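Local coordinates for protein OBCA, Oxalate Biosynthetic Component A (Burkholderia glumae, PDB 4NNB) that belongs to a TIM-barrel family of enzymes and holds a magnesium ion and an oxaloacetate ion together in one pocket, at residues T212-R217 / G494-V499; I446-P451 / L465-I470; K18-F23 / T136-I141. All coordinates share one frame; numbering follows the deposited sequence.

Contact 1 (T212-R217 / G494-V499); sequences TIRSMR and GTWEQV
Arg214 lays its guanidinium on one face of the Trp496 indole. The two planes are 21° apart. Arg214 CZ lies 3.8 Å from the centroid of the Trp496 five-membered ring, over its face, which makes a cation-pi stack. NH2 of Arg214 sits 3.6 Å from NE1 of Trp496, above the face and not hydrogen-bonded to it. NH1 lies over the middle of the indole. The arginine chain bends at its second and third torsions to bring this flat group down on the ring. Trp496 meets it with CG placed between the backbone N and the carbonyl carbon (chi1 66°), and the two side chains run side by side. Glu497 CB lies over the rim of the opposite face.

Beside the stack the backbones come close, with CA of Ser215 4.0 Å from CA of Trp496. Ser215 OG is 3.4 Å from Thr495 CG2. It is also near Trp496 N, but the angle is too poor for a hydrogen bond. Val499 CG1 rests 3.7 Å from Ser215 O. Glu211 orders this inner layer: its backbone O pairs with Ser215 OG, and its OE2 takes the N-H of Trp496. Beneath, Ser215, Thr495 and Val499 all touch Ala10 of strand 5-10. The axes of segments 212-217 and 495-499 approach to 8.1 Å and run 10° from parallel. This is the packing of neighbouring outer helices around a TIM barrel.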
loop_
_atom_site.group_PDB
_atom_site.type_symbol
_atom_site.label_atom_id
_atom_site.label_comp_id
_atom_site.label_asym_id
_atom_site.label_seq_id
_atom_site.Cartn_x
_atom_site.Cartn_y
_atom_site.Cartn_z
ATOM N N THR A 212 10.484 -3.189 -8.505
ATOM C CA THR A 212 10.222 -4.590 -8.831
ATOM C C THR A 212 11.506 -5.420 -8.742
ATOM O O THR A 212 11.543 -6.482 -8.115
ATOM C CB THR A 212 9.621 -4.725 -10.265
ATOM O OG1 THR A 212 8.341 -4.078 -10.298
ATOM C CG2 THR A 212 9.451 -6.181 -10.652
ATOM N N ILE A 213 12.553 -4.939 -9.393
ATOM C CA ILE A 213 13.838 -5.634 -9.374
ATOM C C ILE A 213 14.445 -5.705 -7.970
ATOM O O ILE A 213 14.884 -6.775 -7.538
ATOM C CB ILE A 213 14.803 -4.990 -10.367
ATOM C CG1 ILE A 213 14.348 -5.341 -11.783
ATOM C CG2 ILE A 213 16.232 -5.508 -10.143
ATOM C CD1 ILE A 213 14.701 -4.308 -12.772
ATOM N N ARG A 214 14.449 -4.587 -7.252
ATOM C CA ARG A 214 14.922 -4.608 -5.868
ATOM C C ARG A 214 14.116 -5.557 -4.993
ATOM O O ARG A 214 14.685 -6.274 -4.175
ATOM C CB ARG A 214 14.916 -3.206 -5.256
ATOM C CG ARG A 214 15.857 -2.242 -5.949
ATOM C CD ARG A 214 16.480 -1.322 -4.935
ATOM N NE ARG A 214 17.085 -2.078 -3.841
ATOM C CZ ARG A 214 17.489 -1.537 -2.699
ATOM N NH1 ARG A 214 18.015 -2.299 -1.754
ATOM N NH2 ARG A 214 17.358 -0.234 -2.499
ATOM N N SER A 215 12.794 -5.557 -5.150
ATOM C CA SER A 215 11.949 -6.460 -4.368
ATOM C C SER A 215 12.256 -7.930 -4.639
ATOM O O SER A 215 12.316 -8.751 -3.707
ATOM C CB SER A 215 10.461 -6.168 -4.619
ATOM O OG SER A 215 10.091 -4.967 -3.967
ATOM N N MET A 216 12.437 -8.272 -5.908
ATOM C CA MET A 216 12.810 -9.636 -6.273
ATOM C C MET A 216 14.168 -10.014 -5.677
ATOM O O MET A 216 14.360 -11.131 -5.194
ATOM C CB MET A 216 12.899 -9.779 -7.785
ATOM C CG MET A 216 11.574 -9.974 -8.489
ATOM S SD MET A 216 11.988 -10.178 -10.215
ATOM C CE MET A 216 12.847 -11.739 -10.167
ATOM N N ARG A 217 15.104 -9.074 -5.693
ATOM C CA ARG A 217 16.441 -9.371 -5.185
ATOM C C ARG A 217 16.478 -9.466 -3.665
ATOM O O ARG A 217 17.357 -10.107 -3.107
ATOM C CB ARG A 217 17.449 -8.370 -5.751
ATOM C CG ARG A 217 17.631 -8.595 -7.235
ATOM C CD ARG A 217 18.476 -7.553 -7.913
ATOM N NE ARG A 217 18.642 -7.893 -9.325
ATOM C CZ ARG A 217 19.248 -7.128 -10.227
ATOM N NH1 ARG A 217 19.753 -5.957 -9.884
ATOM N NH2 ARG A 217 19.336 -7.540 -11.480
ATOM N N GLY A 494 10.908 1.124 1.306
ATOM C CA GLY A 494 10.467 0.566 0.045
ATOM C C GLY A 494 9.798 -0.774 0.274
ATOM O O GLY A 494 9.888 -1.344 1.368
ATOM N N THR A 495 9.097 -1.265 -0.743
ATOM C CA THR A 495 8.555 -2.615 -0.684
ATOM C C THR A 495 9.684 -3.623 -0.479
ATOM O O THR A 495 9.534 -4.577 0.277
ATOM C CB THR A 495 7.726 -2.950 -1.955
ATOM O OG1 THR A 495 6.529 -2.145 -1.955
ATOM C CG2 THR A 495 7.342 -4.409 -1.972
ATOM N N TRP A 496 10.826 -3.400 -1.124
ATOM C CA TRP A 496 11.958 -4.315 -0.949
ATOM C C TRP A 496 12.333 -4.481 0.535
ATOM O O TRP A 496 12.736 -5.563 0.964
ATOM C CB TRP A 496 13.170 -3.839 -1.755
ATOM C CG TRP A 496 13.727 -2.544 -1.254
ATOM C CD1 TRP A 496 13.444 -1.290 -1.723
ATOM C CD2 TRP A 496 14.660 -2.372 -0.175
ATOM N NE1 TRP A 496 14.141 -0.350 -0.995
ATOM C CE2 TRP A 496 14.895 -0.989 -0.044
ATOM C CE3 TRP A 496 15.312 -3.255 0.692
ATOM C CZ2 TRP A 496 15.754 -0.468 0.928
ATOM C CZ3 TRP A 496 16.167 -2.733 1.659
ATOM C CH2 TRP A 496 16.381 -1.358 1.765
ATOM N N GLU A 497 12.188 -3.418 1.321
ATOM C CA GLU A 497 12.544 -3.516 2.735
ATOM C C GLU A 497 11.557 -4.413 3.476
ATOM O O GLU A 497 11.956 -5.246 4.297
ATOM C CB GLU A 497 12.650 -2.137 3.398
ATOM C CG GLU A 497 13.094 -2.239 4.858
ATOM C CD GLU A 497 13.377 -0.899 5.482
ATOM O OE1 GLU A 497 14.447 -0.757 6.098
ATOM O OE2 GLU A 497 12.524 0.014 5.371
ATOM N N GLN A 498 10.272 -4.262 3.160
ATOM C CA GLN A 498 9.239 -5.119 3.736
ATOM C C GLN A 498 9.434 -6.572 3.338
ATOM O O GLN A 498 9.228 -7.472 4.153
ATOM C CB GLN A 498 7.845 -4.604 3.346
ATOM C CG GLN A 498 7.612 -3.168 3.852
ATOM C CD GLN A 498 6.414 -2.485 3.210
ATOM O OE1 GLN A 498 6.120 -2.692 2.026
ATOM N NE2 GLN A 498 5.712 -1.673 3.992
ATOM N N VAL A 499 9.855 -6.792 2.095
ATOM C CA VAL A 499 10.194 -8.127 1.619
ATOM C C VAL A 499 11.356 -8.748 2.425
ATOM O O VAL A 499 11.265 -9.904 2.847
ATOM C CB VAL A 499 10.534 -8.112 0.111
ATOM C CG1 VAL A 499 11.051 -9.469 -0.343
ATOM C CG2 VAL A 499 9.300 -7.707 -0.723
#

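Contact 2 (I446-P451 / L465-I470); sequences ISILLP and LGLDGI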
loop_
_atom_site.group_PDB
_atom_site.type_symbol
_atom_site.label_atom_id
_atom_site.label_comp_id
_atom_site.label_asym_id
_atom_site.label_seq_id
_atom_site.Cartn_x
_atom_site.Cartn_y
_atom_site.Cartn_z
ATOM N N ILE A 446 -2.299 -20.917 -1.873
ATOM C CA ILE A 446 -3.031 -19.847 -1.225
ATOM C C ILE A 446 -2.055 -18.956 -0.455
ATOM O O ILE A 446 -1.287 -19.432 0.401
ATOM C CB ILE A 446 -4.095 -20.420 -0.275
ATOM C CG1 ILE A 446 -5.027 -21.378 -1.043
ATOM C CG2 ILE A 446 -4.896 -19.306 0.408
ATOM C CD1 ILE A 446 -6.075 -22.053 -0.160
ATOM N N SER A 447 -2.085 -17.664 -0.771
ATOM C CA SER A 447 -1.284 -16.681 -0.047
ATOM C C SER A 447 -2.183 -15.792 0.791
ATOM O O SER A 447 -3.415 -15.815 0.641
ATOM C CB SER A 447 -0.461 -15.835 -1.020
ATOM O OG SER A 447 0.461 -16.630 -1.738
ATOM N N ILE A 448 -1.569 -15.014 1.679
ATOM C CA ILE A 448 -2.303 -14.047 2.486
ATOM C C ILE A 448 -1.652 -12.660 2.462
ATOM O O ILE A 448 -0.427 -12.539 2.382
ATOM C CB ILE A 448 -2.454 -14.539 3.940
ATOM C CG1 ILE A 448 -3.370 -13.611 4.746
ATOM C CG2 ILE A 448 -1.074 -14.699 4.616
ATOM C CD1 ILE A 448 -3.854 -14.212 6.090
ATOM N N LEU A 449 -2.484 -11.622 2.504
ATOM C CA LEU A 449 -2.009 -10.273 2.767
ATOM C C LEU A 449 -2.760 -9.764 3.965
ATOM O O LEU A 449 -3.840 -10.278 4.296
ATOM C CB LEU A 449 -2.246 -9.343 1.565
ATOM C CG LEU A 449 -3.678 -8.935 1.211
ATOM C CD1 LEU A 449 -4.158 -7.714 1.993
ATOM C CD2 LEU A 449 -3.784 -8.678 -0.296
ATOM N N LEU A 450 -2.208 -8.733 4.596
ATOM C CA LEU A 450 -2.909 -8.010 5.650
ATOM C C LEU A 450 -2.623 -6.513 5.538
ATOM O O LEU A 450 -1.536 -6.124 5.107
ATOM C CB LEU A 450 -2.478 -8.517 7.031
ATOM C CG LEU A 450 -3.028 -9.861 7.525
ATOM C CD1 LEU A 450 -2.280 -10.304 8.781
ATOM C CD2 LEU A 450 -4.502 -9.734 7.826
ATOM N N PRO A 451 -3.595 -5.667 5.926
ATOM C CA PRO A 451 -3.330 -4.220 5.901
ATOM C C PRO A 451 -2.212 -3.897 6.888
ATOM O O PRO A 451 -2.071 -4.610 7.888
ATOM C CB PRO A 451 -4.645 -3.594 6.383
ATOM C CG PRO A 451 -5.663 -4.708 6.405
ATOM C CD PRO A 451 -4.887 -5.990 6.553
ATOM N N LEU A 465 -2.059 -21.585 9.231
ATOM C CA LEU A 465 -3.074 -21.991 8.260
ATOM C C LEU A 465 -2.502 -22.942 7.226
ATOM O O LEU A 465 -3.244 -23.522 6.429
ATOM C CB LEU A 465 -3.672 -20.770 7.559
ATOM C CG LEU A 465 -4.617 -19.923 8.397
ATOM C CD1 LEU A 465 -4.932 -18.597 7.690
ATOM C CD2 LEU A 465 -5.901 -20.694 8.737
ATOM N N GLY A 466 -1.181 -23.094 7.232
ATOM C CA GLY A 466 -0.520 -23.926 6.244
ATOM C C GLY A 466 -0.482 -23.279 4.873
ATOM O O GLY A 466 -0.452 -23.971 3.842
ATOM N N LEU A 467 -0.462 -21.947 4.853
ATOM C CA LEU A 467 -0.480 -21.218 3.586
ATOM C C LEU A 467 0.809 -21.374 2.785
ATOM O O LEU A 467 1.865 -21.688 3.332
ATOM C CB LEU A 467 -0.798 -19.742 3.811
ATOM C CG LEU A 467 -2.190 -19.504 4.387
ATOM C CD1 LEU A 467 -2.599 -18.039 4.260
ATOM C CD2 LEU A 467 -3.232 -20.414 3.712
ATOM N N ASP A 468 0.707 -21.144 1.481
ATOM C CA ASP A 468 1.827 -21.292 0.570
ATOM C C ASP A 468 2.573 -19.999 0.290
ATOM O O ASP A 468 3.611 -20.012 -0.366
ATOM C CB ASP A 468 1.316 -21.847 -0.745
ATOM C CG ASP A 468 0.512 -23.096 -0.547
ATOM O OD1 ASP A 468 1.134 -24.159 -0.378
ATOM O OD2 ASP A 468 -0.728 -23.012 -0.528
ATOM N N GLY A 469 2.054 -18.883 0.773
ATOM C CA GLY A 469 2.677 -17.618 0.441
ATOM C C GLY A 469 2.240 -16.484 1.326
ATOM O O GLY A 469 1.218 -16.572 2.005
ATOM N N ILE A 470 3.026 -15.409 1.313
ATOM C CA ILE A 470 2.708 -14.190 2.040
ATOM C C ILE A 470 3.021 -13.006 1.131
ATOM O O ILE A 470 4.044 -12.999 0.441
ATOM C CB ILE A 470 3.551 -14.067 3.337
ATOM C CG1 ILE A 470 3.123 -15.115 4.358
ATOM C CG2 ILE A 470 3.408 -12.670 3.976
ATOM C CD1 ILE A 470 4.070 -15.182 5.562
HETATM O O HOH W 1 2.621 -14.747 -2.001
#
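Ile446 grips Asp468 through both of its backbone polar atoms. Ile446 N reaches OD2 of Asp468 at 2.9 Å and nearly straight (170°), meeting the oxygen on its anti side. Ile446 O receives Asp468 N at 2.8 Å, while Gly469 N adds only a weak bond to the same oxygen. CG of Asp468 stands beside its own backbone N (chi1 -53°), which turns the carboxylate back to Ile446. Leu467 packs on the neighbouring side chains: its CD1 lies 3.5 Å from Ile448 CB, the two side chains crossing at about a right angle, and its CD2 touches Ile446 CG2.

Further along, the strands pair in parallel. Ile448 N bonds Gly469 O at 3.2 Å from above the carbonyl plane. Packing is still tight here: Gly469 carries no side chain, and Ser447 OG sits 3.3 Å from its CA. The joint is looser toward Ile470. Ile448 CG2 and Ile470 CG1 stand 4.2 Å apart. One water bonds Ser447 OG at 2.9 Å and gives only a weak bond to Ile470 O. Tyr7 OH is a weak second partner of the serine.

The contact closes the beta-alpha-beta unit of strand 444-449, helix 458-465 and strand 469-472. Arg438 forms a salt bridge with OD2 of Asp468. The buried carboxylate is thus held by a charge and a backbone N-H, which probably favours its ionised form.

Contact 3 (K18-F23 / T136-I141); sequences KFLDPF and TTYGWI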
loop_
_atom_site.group_PDB
_atom_site.type_symbol
_atom_site.label_atom_id
_atom_site.label_comp_id
_atom_site.label_asym_id
_atom_site.label_seq_id
_atom_site.Cartn_x
_atom_site.Cartn_y
_atom_site.Cartn_z
ATOM N N LYS A 18 -0.361 7.282 -2.047
ATOM C CA LYS A 18 0.146 8.263 -3.004
ATOM C C LYS A 18 1.616 8.623 -2.741
ATOM O O LYS A 18 2.088 8.554 -1.610
ATOM C CB LYS A 18 -0.739 9.528 -2.996
ATOM C CG LYS A 18 -2.160 9.311 -3.546
ATOM C CD LYS A 18 -2.976 10.608 -3.574
ATOM C CE LYS A 18 -2.407 11.594 -4.591
ATOM N NZ LYS A 18 -3.115 12.920 -4.604
ATOM N N PHE A 19 2.332 8.993 -3.798
ATOM C CA PHE A 19 3.696 9.482 -3.661
ATOM C C PHE A 19 3.676 10.889 -3.067
ATOM O O PHE A 19 2.835 11.716 -3.423
ATOM C CB PHE A 19 4.405 9.484 -5.021
ATOM C CG PHE A 19 5.695 10.273 -5.046
ATOM C CD1 PHE A 19 6.865 9.750 -4.499
ATOM C CD2 PHE A 19 5.734 11.540 -5.620
ATOM C CE1 PHE A 19 8.053 10.480 -4.524
ATOM C CE2 PHE A 19 6.912 12.281 -5.641
ATOM C CZ PHE A 19 8.075 11.747 -5.103
ATOM N N LEU A 20 4.583 11.148 -2.135
ATOM C CA LEU A 20 4.777 12.499 -1.619
ATOM C C LEU A 20 6.200 12.925 -1.919
ATOM O O LEU A 20 7.149 12.213 -1.579
ATOM C CB LEU A 20 4.527 12.544 -0.109
ATOM C CG LEU A 20 4.956 13.852 0.555
ATOM C CD1 LEU A 20 4.087 14.999 0.060
ATOM C CD2 LEU A 20 4.904 13.740 2.069
ATOM N N ASP A 21 6.359 14.059 -2.592
ATOM C CA ASP A 21 7.692 14.608 -2.819
ATOM C C ASP A 21 8.154 15.273 -1.517
ATOM O O ASP A 21 7.598 16.293 -1.125
ATOM C CB ASP A 21 7.638 15.644 -3.948
ATOM C CG ASP A 21 9.009 16.148 -4.349
ATOM O OD1 ASP A 21 9.108 16.765 -5.425
ATOM O OD2 ASP A 21 9.993 15.932 -3.603
ATOM N N PRO A 22 9.163 14.698 -0.841
ATOM C CA PRO A 22 9.594 15.274 0.440
ATOM C C PRO A 22 10.423 16.544 0.281
ATOM O O PRO A 22 10.766 17.168 1.290
ATOM C CB PRO A 22 10.487 14.177 1.030
ATOM C CG PRO A 22 11.060 13.502 -0.160
ATOM C CD PRO A 22 9.959 13.508 -1.194
ATOM N N PHE A 23 10.762 16.908 -0.951
ATOM C CA PHE A 23 11.505 18.139 -1.186
ATOM C C PHE A 23 10.586 19.313 -1.511
ATOM O O PHE A 23 11.061 20.420 -1.736
ATOM C CB PHE A 23 12.532 17.951 -2.302
ATOM C CG PHE A 23 13.495 16.831 -2.050
ATOM C CD1 PHE A 23 14.474 16.945 -1.071
ATOM C CD2 PHE A 23 13.421 15.661 -2.789
ATOM C CE1 PHE A 23 15.368 15.905 -0.842
ATOM C CE2 PHE A 23 14.304 14.612 -2.562
ATOM C CZ PHE A 23 15.278 14.734 -1.593
ATOM N N THR A 136 9.454 10.464 8.936
ATOM C CA THR A 136 9.880 9.482 7.934
ATOM C C THR A 136 9.009 9.537 6.674
ATOM O O THR A 136 9.458 9.126 5.604
ATOM C CB THR A 136 9.998 8.028 8.473
ATOM O OG1 THR A 136 8.750 7.603 9.037
ATOM C CG2 THR A 136 11.106 7.923 9.525
ATOM N N THR A 137 7.780 10.047 6.802
ATOM C CA THR A 137 6.940 10.344 5.638
ATOM C C THR A 137 7.585 11.477 4.846
ATOM O O THR A 137 7.498 11.524 3.619
ATOM C CB THR A 137 5.503 10.760 6.048
ATOM O OG1 THR A 137 4.866 9.676 6.735
ATOM C CG2 THR A 137 4.654 11.135 4.830
ATOM N N TYR A 138 8.250 12.381 5.562
ATOM C CA TYR A 138 8.938 13.503 4.941
ATOM C C TYR A 138 10.361 13.139 4.487
ATOM O O TYR A 138 11.137 14.016 4.117
ATOM C CB TYR A 138 8.998 14.683 5.916
ATOM C CG TYR A 138 7.697 15.428 6.126
ATOM C CD1 TYR A 138 6.616 15.281 5.262
ATOM C CD2 TYR A 138 7.553 16.291 7.209
ATOM C CE1 TYR A 138 5.434 15.989 5.475
ATOM C CE2 TYR A 138 6.399 16.984 7.428
ATOM C CZ TYR A 138 5.347 16.845 6.568
ATOM O OH TYR A 138 4.204 17.560 6.818
ATOM N N GLY A 139 10.709 11.853 4.539
ATOM C CA GLY A 139 11.995 11.392 4.041
ATOM C C GLY A 139 13.146 11.419 5.034
ATOM O O GLY A 139 14.303 11.185 4.659
ATOM N N TRP A 140 12.858 11.724 6.296
ATOM C CA TRP A 140 13.891 11.571 7.326
ATOM C C TRP A 140 14.106 10.081 7.503
ATOM O O TRP A 140 13.200 9.289 7.242
ATOM C CB TRP A 140 13.439 12.154 8.668
ATOM C CG TRP A 140 13.265 13.647 8.719
ATOM C CD1 TRP A 140 12.524 14.421 7.867
ATOM C CD2 TRP A 140 13.783 14.540 9.724
ATOM N NE1 TRP A 140 12.569 15.743 8.269
ATOM C CE2 TRP A 140 13.337 15.838 9.402
ATOM C CE3 TRP A 140 14.593 14.363 10.850
ATOM C CZ2 TRP A 140 13.676 16.962 10.178
ATOM C CZ3 TRP A 140 14.928 15.479 11.621
ATOM C CH2 TRP A 140 14.467 16.758 11.280
ATOM N N ILE A 141 15.291 9.684 7.949
ATOM C CA ILE A 141 15.559 8.262 8.146
ATOM C C ILE A 141 16.039 7.954 9.559
ATOM O O ILE A 141 16.498 8.844 10.276
ATOM C CB ILE A 141 16.551 7.706 7.089
ATOM C CG1 ILE A 141 17.856 8.502 7.085
ATOM C CG2 ILE A 141 15.919 7.764 5.688
ATOM C CD1 ILE A 141 18.977 7.864 7.870
#
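Leu20 reaches the end of helix 125-137 with one methyl. The bond from CA to CB of Leu20 points toward segment 136-141. CG lies anti to the backbone N (chi1 169°) and carries the branch onward to Thr137 and Tyr138. At the tip Leu20 CD2 makes the contact. Leu20 CD2 sits 3.7 Å from Thr137 O and 3.8 Å from Thr137 CG2. Leu20 CD2 also meets the ring of the next residue, 3.9 Å from CD1 of Tyr138. It comes in at the ring edge, in the ring plane, so the methyl touches the rim and not the face. Leu20 and Thr137 cross at about a right angle.

Pro22 makes the second point of touch. Its CB lies 3.2 Å from Tyr138 O, a close contact for a carbon and an oxygen. The helix ends here in a Schellman motif. Gly139, with its positive phi of 88°, is the C-prime residue, and its N bonds Thr136 O at 3.2 Å. On the facing segment Asp21 OD2 accepts Phe23 N at 2.9 Å, an Asx turn that folds the chain around Pro22.

The polar ends look elsewhere. Tyr138 OH bonds Trp191 NE1, and Thr137 OG1 bonds Leu133 O and Lys491 NZ. Pro22 O is bonded to His157 NE2. Between the segments themselves there remain methyl, proline and ring-edge contacts, so the helix end and the chain after strand 18-19 meet by van der Waals packing, without a polar bond between them.

Contacts 1 and 2 both belong to the TIM barrel and share strand 5-10 as a neighbour: contact 1 packs on Ala10, and contact 2 meets Tyr7. Their centres are about 18 Å apart. Contact 3 lies away from the barrel sheet, with its centre about 18 Å from that of contact 1 and about 30 Å from that of contact 2, on the opposite side of the chain's centre from contact 2. The Thr495 side chain is about 12 Å from the magnesium ion, and the Ser447 side chain about 13 Å from it. Neither contact lines the pocket. Thr495 OG1 bonds Leu474 N, next in sequence to the magnesium-site residue Glu475. Thr212 touches Leu225, between His224 and His226 in sequence.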